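Local coordinates for USG-1 protein homolog (Pseudomonas aeruginosa, PDB 2HJS), which probably acts as an NAD(P)-dependent aldehyde dehydrogenase of the aspartate-semialdehyde dehydrogenase family, although its reaction has not been established, at residues 79-82 against 83-87; 58-61 against 62-65; 120-123 against 124-128; 130-133 against 134-137; 318-321 against 322-326. One frame throughout, in Å; residues are numbered along the deposited sequence.

Interaction 1. Residues 79-82 against 83-87; sequences EVSR and AHAER
In helix 78-90, Ser81 and Ala85 meet one turn apart: the N of Ala85 gives a nearly straight hydrogen bond (167°) to the O of Ser81 at 2.7 Å. That carbonyl oxygen is shared, since the N of His84 also reaches Ser81 O at 3.2 Å, coming from above the carbonyl plane, while the bond from His84 N to Val80 O is weak. Before this irregular turn the helix is ordinary, with Ala83 N bonded to Glu79 O at 3.0 Å. After it the pattern breaks: the N of Glu86 lacks a bond to the preceding turn, and water 1, 2.8 Å from Glu86 N and placed to donate to Arg82 O, is inserted there. The kinked helix is the crossover of a beta-alpha-beta unit between strands 71-74 and 94-97 in the Rossmann-type domain. On its buried side, Val80 CG1 lies 4.1 Å from CD2 of the His84 imidazole, whose NE2 is bonded to Asp62 OD1. At the surface the Arg82 chain, bent at chi3 (-128°), folds back to lay one guanidinium face over Glu79 CA, which lies 3.5 Å from the plane, toward the rim of the group.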
# COMPACT_ATOMS: atom_id res chain seq x y z
N GLU A 79 7.94 2.32 -27.69
CA GLU A 79 8.42 1.93 -29.02
C GLU A 79 8.22 3.04 -30.07
O GLU A 79 9.06 3.22 -30.97
CB GLU A 79 7.82 0.59 -29.48
CG GLU A 79 6.29 0.55 -29.53
CD GLU A 79 5.76 -0.53 -30.49
OE1 GLU A 79 4.90 -0.18 -31.36
OE2 GLU A 79 6.22 -1.70 -30.40
N VAL A 80 7.13 3.78 -29.94
CA VAL A 80 6.89 4.95 -30.80
C VAL A 80 7.98 6.03 -30.59
O VAL A 80 8.48 6.60 -31.55
CB VAL A 80 5.45 5.52 -30.64
CG1 VAL A 80 5.25 6.75 -31.51
CG2 VAL A 80 4.41 4.45 -30.98
N SER A 81 8.34 6.28 -29.33
CA SER A 81 9.42 7.21 -29.03
C SER A 81 10.76 6.75 -29.63
O SER A 81 11.46 7.54 -30.25
CB SER A 81 9.56 7.38 -27.52
OG SER A 81 10.68 8.20 -27.22
N ARG A 82 11.10 5.47 -29.44
CA ARG A 82 12.35 4.90 -29.99
C ARG A 82 12.41 5.06 -31.50
O ARG A 82 13.46 5.36 -32.06
CB ARG A 82 12.47 3.42 -29.66
CG ARG A 82 12.87 3.10 -28.23
CD ARG A 82 13.07 1.60 -28.06
NE ARG A 82 12.29 1.15 -26.93
CZ ARG A 82 11.30 0.27 -26.99
NH1 ARG A 82 10.97 -0.31 -28.14
NH2 ARG A 82 10.65 -0.05 -25.88
N ALA A 83 11.26 4.86 -32.14
CA ALA A 83 11.17 4.92 -33.59
C ALA A 83 11.21 6.35 -34.13
O ALA A 83 11.65 6.56 -35.26
CB ALA A 83 9.93 4.18 -34.08
N HIS A 84 10.77 7.32 -33.33
CA HIS A 84 10.58 8.68 -33.87
C HIS A 84 11.20 9.87 -33.12
O HIS A 84 11.39 10.90 -33.74
CB HIS A 84 9.09 8.98 -34.09
CG HIS A 84 8.42 8.09 -35.08
ND1 HIS A 84 8.56 8.25 -36.44
CD2 HIS A 84 7.60 7.02 -34.91
CE1 HIS A 84 7.86 7.31 -37.07
NE2 HIS A 84 7.27 6.56 -36.16
N ALA A 85 11.47 9.77 -31.82
CA ALA A 85 11.83 10.99 -31.07
C ALA A 85 13.13 11.66 -31.54
O ALA A 85 13.19 12.88 -31.73
CB ALA A 85 11.84 10.75 -29.56
N GLU A 86 14.16 10.86 -31.75
CA GLU A 86 15.44 11.38 -32.23
C GLU A 86 15.31 11.93 -33.63
O GLU A 86 15.74 13.06 -33.87
CB GLU A 86 16.56 10.34 -32.12
CG GLU A 86 17.00 10.12 -30.65
CD GLU A 86 17.98 8.96 -30.49
OE1 GLU A 86 19.21 9.21 -30.44
OE2 GLU A 86 17.51 7.80 -30.45
N ARG A 87 14.72 11.15 -34.54
CA ARG A 87 14.41 11.61 -35.91
C ARG A 87 13.66 12.94 -35.90
O ARG A 87 14.00 13.85 -36.65
CB ARG A 87 13.65 10.55 -36.70
CG ARG A 87 14.55 9.44 -37.26
CD ARG A 87 13.79 8.18 -37.74
NE ARG A 87 12.49 8.49 -38.33
CZ ARG A 87 12.28 8.85 -39.61
NH1 ARG A 87 11.03 9.10 -40.00
NH2 ARG A 87 13.28 8.95 -40.50
O HOH W 1 14.26 8.14 -31.21

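Interaction 2. Residues 58-61 against 62-65; sequences VGDV and DSFD
Asp60 and Asp62 meet through a side-chain to backbone bond: the N of Asp62 donates to Asp60 OD1 at 2.9 Å. The donor stands well above the carboxylate plane, 57° out of it. Asp60 CG is anti to its own N (chi1 -176°), which carries the carboxylate forward over the N of Asp62 and completes an Asx turn. The same residue accepts a second time through its backbone, Ser63 N bonding to Asp60 O at 3.1 Å, and the next step repeats the pattern as Phe64 N bonds to Val61 O. Two consecutive i to i+3 bonds of this kind make the short 3-10 turn by which the chain leaves strand 54-60 of the Rossmann-type sheet. The turn brings two acids near each other: Asp60 OD1 and Asp62 OD2 are 4.1 Å apart, their carboxylate planes inclined by 37°. Water 2 lies between them, donating to Asp60 OD1 at 3.1 Å and more weakly to Asp62 OD2, and would be expected to ease the repulsion. The other oxygen of Asp62, OD1, has His84 of helix 78-90 as its partner. Water 3 spans the far side of the turn, 2.6 Å from Val61 O and also close to Phe64 O. Further out, Val61 packs inward on Leu39 and Val12. The Phe64 ring leads away from the turn to Leu39 and Ala10, and meets Phe66 edge-to-face.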
# COMPACT_ATOMS: atom_id res chain seq x y z
N VAL A 58 -7.02 12.76 -36.13
CA VAL A 58 -5.76 12.15 -35.66
C VAL A 58 -5.06 11.53 -36.88
O VAL A 58 -5.67 10.73 -37.59
CB VAL A 58 -5.99 11.08 -34.57
CG1 VAL A 58 -4.68 10.41 -34.18
CG2 VAL A 58 -6.67 11.69 -33.33
N GLY A 59 -3.81 11.92 -37.12
CA GLY A 59 -3.01 11.40 -38.24
C GLY A 59 -2.06 10.29 -37.82
O GLY A 59 -1.86 10.07 -36.63
N ASP A 60 -1.50 9.59 -38.80
CA ASP A 60 -0.60 8.47 -38.54
C ASP A 60 0.79 9.04 -38.28
O ASP A 60 1.34 9.72 -39.13
CB ASP A 60 -0.57 7.52 -39.75
CG ASP A 60 0.27 6.26 -39.54
OD1 ASP A 60 1.04 6.13 -38.54
OD2 ASP A 60 0.17 5.36 -40.40
N VAL A 61 1.34 8.77 -37.09
CA VAL A 61 2.71 9.20 -36.77
C VAL A 61 3.75 8.76 -37.83
O VAL A 61 4.69 9.49 -38.10
CB VAL A 61 3.14 8.80 -35.33
CG1 VAL A 61 3.23 7.28 -35.16
CG2 VAL A 61 4.45 9.48 -34.95
N ASP A 62 3.55 7.59 -38.44
CA ASP A 62 4.50 7.07 -39.43
C ASP A 62 4.61 7.96 -40.68
O ASP A 62 5.67 8.04 -41.29
CB ASP A 62 4.18 5.63 -39.83
CG ASP A 62 4.51 4.62 -38.73
OD1 ASP A 62 5.14 4.99 -37.72
OD2 ASP A 62 4.14 3.44 -38.88
N SER A 63 3.51 8.63 -41.03
CA SER A 63 3.44 9.51 -42.21
C SER A 63 3.86 10.96 -41.96
O SER A 63 3.97 11.72 -42.90
CB SER A 63 2.00 9.54 -42.74
OG SER A 63 1.59 8.27 -43.22
N PHE A 64 4.09 11.34 -40.70
CA PHE A 64 4.16 12.76 -40.33
C PHE A 64 5.51 13.43 -40.58
O PHE A 64 6.55 12.84 -40.29
CB PHE A 64 3.76 12.95 -38.85
CG PHE A 64 3.60 14.40 -38.44
CD1 PHE A 64 2.49 15.15 -38.87
CD2 PHE A 64 4.54 15.02 -37.61
CE1 PHE A 64 2.32 16.48 -38.48
CE2 PHE A 64 4.38 16.36 -37.21
CZ PHE A 64 3.27 17.09 -37.66
N ASP A 65 5.46 14.67 -41.09
CA ASP A 65 6.64 15.51 -41.31
C ASP A 65 6.91 16.40 -40.11
O ASP A 65 6.26 17.45 -39.95
CB ASP A 65 6.46 16.38 -42.58
CG ASP A 65 7.71 17.22 -42.93
OD1 ASP A 65 8.80 17.03 -42.36
OD2 ASP A 65 7.58 18.11 -43.81
O HOH W 2 1.74 3.56 -36.90
O HOH W 3 6.93 10.40 -39.14

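Interaction 3. Residues 120-123 against 124-128; sequences ASQA and APFLL
Gln122 reaches across the bend to Leu127, in strand 127-129, the outermost strand at one end of the Rossmann-type sheet, and its primary amide takes up the backbone there as a neighbouring strand would. OE1 accepts from Leu127 N at 3.1 Å with an N-H...O angle of 162°, while NE2 donates to Leu127 O at 3.3 Å. The acceptor lies close to the amide plane of Gln122, yet the NE2 donor sits above the plane of the Leu127 carbonyl, so the two groups are twisted against each other. The Gln122 chain runs extended beyond CG, which lets the amide reach Leu127. Phe126 and Leu128 bond through their backbones to strand 94-97, Phe126 to Val95 and Leu128 to Val95 and Asp97, so the two partners of this edge strand alternate along it. A cis peptide before Pro125 turns the chain, and the Phe126 ring fills the inside of the bend. Ala124 CA stands 3.8 Å above one ring face, displaced toward the rim, and Gln122 CB lies 3.9 Å from Phe126 CD1. The CD2 methyl of Leu128 also touches the amide, 3.6 Å from Gln122 OE1.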
# COMPACT_ATOMS: atom_id res chain seq x y z
N ALA A 120 19.19 24.72 -18.86
CA ALA A 120 20.18 25.76 -19.17
C ALA A 120 21.46 25.25 -19.87
O ALA A 120 22.20 26.05 -20.43
CB ALA A 120 20.52 26.55 -17.90
N SER A 121 21.67 23.94 -19.86
CA SER A 121 22.86 23.32 -20.42
C SER A 121 22.69 22.58 -21.75
O SER A 121 23.70 22.23 -22.34
CB SER A 121 23.49 22.37 -19.41
OG SER A 121 22.79 21.14 -19.32
N GLN A 122 21.46 22.32 -22.20
CA GLN A 122 21.22 21.70 -23.53
C GLN A 122 21.03 22.80 -24.58
O GLN A 122 20.58 23.91 -24.25
CB GLN A 122 20.01 20.73 -23.50
CG GLN A 122 20.27 19.23 -24.02
CD GLN A 122 18.97 18.36 -24.32
OE1 GLN A 122 17.90 18.89 -24.69
NE2 GLN A 122 19.11 17.02 -24.21
N ALA A 123 21.37 22.51 -25.83
CA ALA A 123 21.07 23.46 -26.89
C ALA A 123 19.84 23.03 -27.67
O ALA A 123 19.66 21.86 -27.96
CB ALA A 123 22.27 23.64 -27.82
N ALA A 124 18.99 24.01 -28.00
CA ALA A 124 17.80 23.80 -28.83
C ALA A 124 18.18 23.40 -30.26
O ALA A 124 19.11 23.98 -30.82
CB ALA A 124 16.99 25.09 -28.87
N PRO A 125 17.45 22.46 -30.89
CA PRO A 125 16.29 21.65 -30.43
C PRO A 125 16.53 20.72 -29.22
O PRO A 125 17.54 20.02 -29.15
CB PRO A 125 15.90 20.83 -31.66
CG PRO A 125 17.08 20.96 -32.63
CD PRO A 125 17.78 22.23 -32.32
N PHE A 126 15.60 20.73 -28.27
CA PHE A 126 15.73 19.95 -27.05
C PHE A 126 15.21 18.53 -27.25
O PHE A 126 14.40 18.25 -28.14
CB PHE A 126 15.03 20.65 -25.88
CG PHE A 126 15.54 22.05 -25.59
CD1 PHE A 126 16.59 22.26 -24.71
CD2 PHE A 126 14.96 23.17 -26.21
CE1 PHE A 126 17.05 23.54 -24.43
CE2 PHE A 126 15.43 24.47 -25.95
CZ PHE A 126 16.47 24.65 -25.06
N LEU A 127 15.73 17.61 -26.45
CA LEU A 127 15.16 16.28 -26.36
C LEU A 127 15.20 15.84 -24.90
O LEU A 127 16.25 15.48 -24.35
CB LEU A 127 15.90 15.31 -27.29
CG LEU A 127 15.59 13.81 -27.15
CD1 LEU A 127 14.09 13.51 -27.32
CD2 LEU A 127 16.42 12.99 -28.14
N LEU A 128 14.03 15.92 -24.26
CA LEU A 128 13.94 15.77 -22.82
C LEU A 128 12.91 14.74 -22.50
O LEU A 128 12.00 14.52 -23.30
CB LEU A 128 13.50 17.08 -22.17
CG LEU A 128 14.29 18.31 -22.62
CD1 LEU A 128 13.50 19.57 -22.36
CD2 LEU A 128 15.66 18.33 -21.96

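Interaction 4. Residues 130-133 against 134-137; sequences SPCA and VAAE
Cys132 and Ala136 are joined by the first backbone bond of helix 133-145: Ala136 N donates to Cys132 O at 3.0 Å, nearly along the C=O axis. Glu137 N follows with a bond to Ala133 O at 2.9 Å, so the regular i to i+4 pattern is in place from the start, with Cys132 as the N-cap residue. Apolar packing follows the same turn. Cys132 SG lies between its backbone N and carbonyl carbon (chi1 71°), which holds the sulfur over the first turn, 3.8 Å from Ala135 CB. Pro131 CB rests 4.3 Å from the CB atoms of both Ala135 and Ala136. Outside the segments, Cys132 N donates to Glu221 of helix 213-225, and Val134 packs against strand 151-160. A cysteine just before a helix is also where family members carry their nucleophile, though no catalytic role is established here. The third approach would be unfavourable if the carboxylate is ionised: Glu137, bent at chi2, folds over its own turn and crowds Ala133 O, with OE1 3.1 Å away, so tightly that its exact placement is doubtful. With Asp246 OD2 also near OE1 in this buried setting, a proton held on one of the acids would be plausible.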
# COMPACT_ATOMS: atom_id res chain seq x y z
N SER A 130 9.92 13.69 -19.75
CA SER A 130 9.12 14.06 -18.59
C SER A 130 8.90 12.76 -17.79
O SER A 130 8.46 11.76 -18.35
CB SER A 130 7.83 14.73 -19.05
OG SER A 130 7.19 15.40 -17.99
N PRO A 131 9.20 12.76 -16.46
CA PRO A 131 9.20 11.54 -15.63
C PRO A 131 7.86 10.79 -15.59
O PRO A 131 6.80 11.37 -15.86
CB PRO A 131 9.53 12.06 -14.21
CG PRO A 131 10.07 13.43 -14.41
CD PRO A 131 9.50 13.97 -15.67
N CYS A 132 7.92 9.51 -15.24
CA CYS A 132 6.69 8.76 -14.97
C CYS A 132 5.96 9.44 -13.80
O CYS A 132 6.59 10.14 -13.00
CB CYS A 132 6.99 7.29 -14.67
SG CYS A 132 7.79 7.01 -13.12
N ALA A 133 4.65 9.26 -13.72
CA ALA A 133 3.83 9.93 -12.74
C ALA A 133 4.34 9.77 -11.30
O ALA A 133 4.41 10.76 -10.55
CB ALA A 133 2.36 9.46 -12.83
N VAL A 134 4.68 8.54 -10.91
CA VAL A 134 5.06 8.33 -9.51
C VAL A 134 6.33 9.11 -9.15
O VAL A 134 6.37 9.75 -8.10
CB VAL A 134 5.23 6.82 -9.17
CG1 VAL A 134 5.91 6.66 -7.80
CG2 VAL A 134 3.87 6.15 -9.17
N ALA A 135 7.35 9.04 -10.00
CA ALA A 135 8.58 9.77 -9.76
C ALA A 135 8.31 11.29 -9.77
O ALA A 135 8.90 12.03 -8.97
CB ALA A 135 9.61 9.44 -10.82
N ALA A 136 7.43 11.74 -10.65
CA ALA A 136 7.11 13.18 -10.75
C ALA A 136 6.48 13.67 -9.49
O ALA A 136 6.83 14.74 -9.00
CB ALA A 136 6.19 13.47 -11.96
N GLU A 137 5.56 12.88 -8.95
CA GLU A 137 4.80 13.27 -7.74
C GLU A 137 5.66 13.17 -6.47
O GLU A 137 5.59 14.04 -5.60
CB GLU A 137 3.51 12.45 -7.63
CG GLU A 137 2.60 12.68 -8.84
CD GLU A 137 1.80 11.44 -9.27
OE1 GLU A 137 1.99 10.33 -8.69
OE2 GLU A 137 0.97 11.59 -10.20

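Interaction 5. Residues 318-321 against 322-326; sequences VRKG and AALNA
The O of Arg319 accepts the N of Leu324 at 2.7 Å, a bond spanning five positions rather than four. The same spacing occurs on either side of it: Ala323 N bonds to Val318 O at 3.1 Å, and Asn325 N to Lys320 O, weakly, at 3.3 Å. Three successive i to i+5 bonds define a pi-type widening near the start of helix 317-336. Regular spacing is back at the next step, where Ala326 N bonds to Ala322 O. The shift in between would leave Gly321 O without a backbone donor of the usual i+4 kind, and a side chain takes that place: Asn325 ND2 donates to Gly321 O at 2.8 Å in a nearly straight bond (168°), with the acceptor close to the amide plane. Asn325 CG stands anti to its own carbonyl carbon (chi1 -76°), which turns the amide back toward the preceding turn. Lys320 CD also touches Leu324 CD2 at 3.8 Å, beyond which the lysine chain, bent at chi2 and chi4, carries NZ to a salt bridge with Glu140 and hydrogen bonds with Asp292 O and Thr294; a bound dioxane, probably from crystallisation, lies about 3 Å from this side chain. Arg319 forms salt bridges to Asp292 and Glu28, while Val318, Ala322 and Ala323 pack on helix 17-28, placing the widened turn against the Rossmann-type domain.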
# COMPACT_ATOMS: atom_id res chain seq x y z
N VAL A 318 -2.62 10.59 -14.42
CA VAL A 318 -2.81 10.95 -15.82
C VAL A 318 -2.69 12.46 -16.09
O VAL A 318 -1.83 12.90 -16.86
CB VAL A 318 -4.14 10.38 -16.35
CG1 VAL A 318 -4.43 10.90 -17.77
CG2 VAL A 318 -4.07 8.83 -16.33
N ARG A 319 -3.56 13.24 -15.44
CA ARG A 319 -3.64 14.68 -15.64
C ARG A 319 -2.42 15.40 -15.06
O ARG A 319 -1.86 16.27 -15.72
CB ARG A 319 -4.91 15.22 -14.99
CG ARG A 319 -5.10 16.73 -15.19
CD ARG A 319 -6.21 17.26 -14.29
NE ARG A 319 -6.30 18.72 -14.36
CZ ARG A 319 -6.96 19.41 -15.30
NH1 ARG A 319 -7.60 18.78 -16.27
NH2 ARG A 319 -6.97 20.75 -15.27
N LYS A 320 -2.04 15.05 -13.82
CA LYS A 320 -1.01 15.79 -13.09
C LYS A 320 0.41 15.19 -13.25
O LYS A 320 1.27 15.83 -13.83
CB LYS A 320 -1.36 15.95 -11.60
CG LYS A 320 -0.20 16.51 -10.74
CD LYS A 320 0.22 17.94 -11.26
CE LYS A 320 1.25 18.61 -10.35
NZ LYS A 320 0.73 19.05 -9.02
N GLY A 321 0.64 13.98 -12.75
CA GLY A 321 1.98 13.40 -12.75
C GLY A 321 2.58 13.37 -14.14
O GLY A 321 3.70 13.85 -14.34
N ALA A 322 1.82 12.87 -15.11
CA ALA A 322 2.30 12.80 -16.49
C ALA A 322 2.03 14.10 -17.27
O ALA A 322 2.98 14.86 -17.56
CB ALA A 322 1.69 11.61 -17.20
N ALA A 323 0.76 14.36 -17.60
CA ALA A 323 0.41 15.41 -18.58
C ALA A 323 0.73 16.86 -18.19
O ALA A 323 1.34 17.60 -18.98
CB ALA A 323 -1.08 15.30 -19.01
N LEU A 324 0.29 17.29 -17.01
CA LEU A 324 0.53 18.68 -16.61
C LEU A 324 2.02 18.94 -16.46
O LEU A 324 2.51 19.97 -16.90
CB LEU A 324 -0.23 19.07 -15.34
CG LEU A 324 -0.07 20.54 -14.94
CD1 LEU A 324 -0.59 21.49 -16.05
CD2 LEU A 324 -0.80 20.78 -13.64
N ASN A 325 2.77 18.01 -15.88
CA ASN A 325 4.22 18.22 -15.79
C ASN A 325 4.88 18.41 -17.17
O ASN A 325 5.76 19.27 -17.35
CB ASN A 325 4.91 17.10 -15.00
CG ASN A 325 4.70 17.23 -13.50
OD1 ASN A 325 4.86 18.32 -12.94
ND2 ASN A 325 4.36 16.11 -12.83
N ALA A 326 4.45 17.61 -18.15
CA ALA A 326 4.95 17.73 -19.52
C ALA A 326 4.61 19.11 -20.10
O ALA A 326 5.44 19.77 -20.72
CB ALA A 326 4.39 16.60 -20.39

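Overall arrangement
The five contacts form two groups. Around helix 78-90, interaction 1 touches interaction 2 through the probable hydrogen bond of His84 NE2 with Asp62 OD1 (3.1 Å), and interaction 3 where Glu86 CG packs 3.9 Å from Leu127 CD2, so one helix connects the turn after strand 54-60 with the far edge strand of the sheet. Near the centre of the chain, interactions 4 and 5 lie 8 Å apart between centres: Ala136 CB meets Asn325 ND2 at 3.3 Å, setting the helix start after Cys132 beside the pi-type turn. Residues 124-128 lead within two residues to 130-133, although the centres of interactions 3 and 4 are about 20 Å apart. The dioxane near Lys320 belongs to the central group.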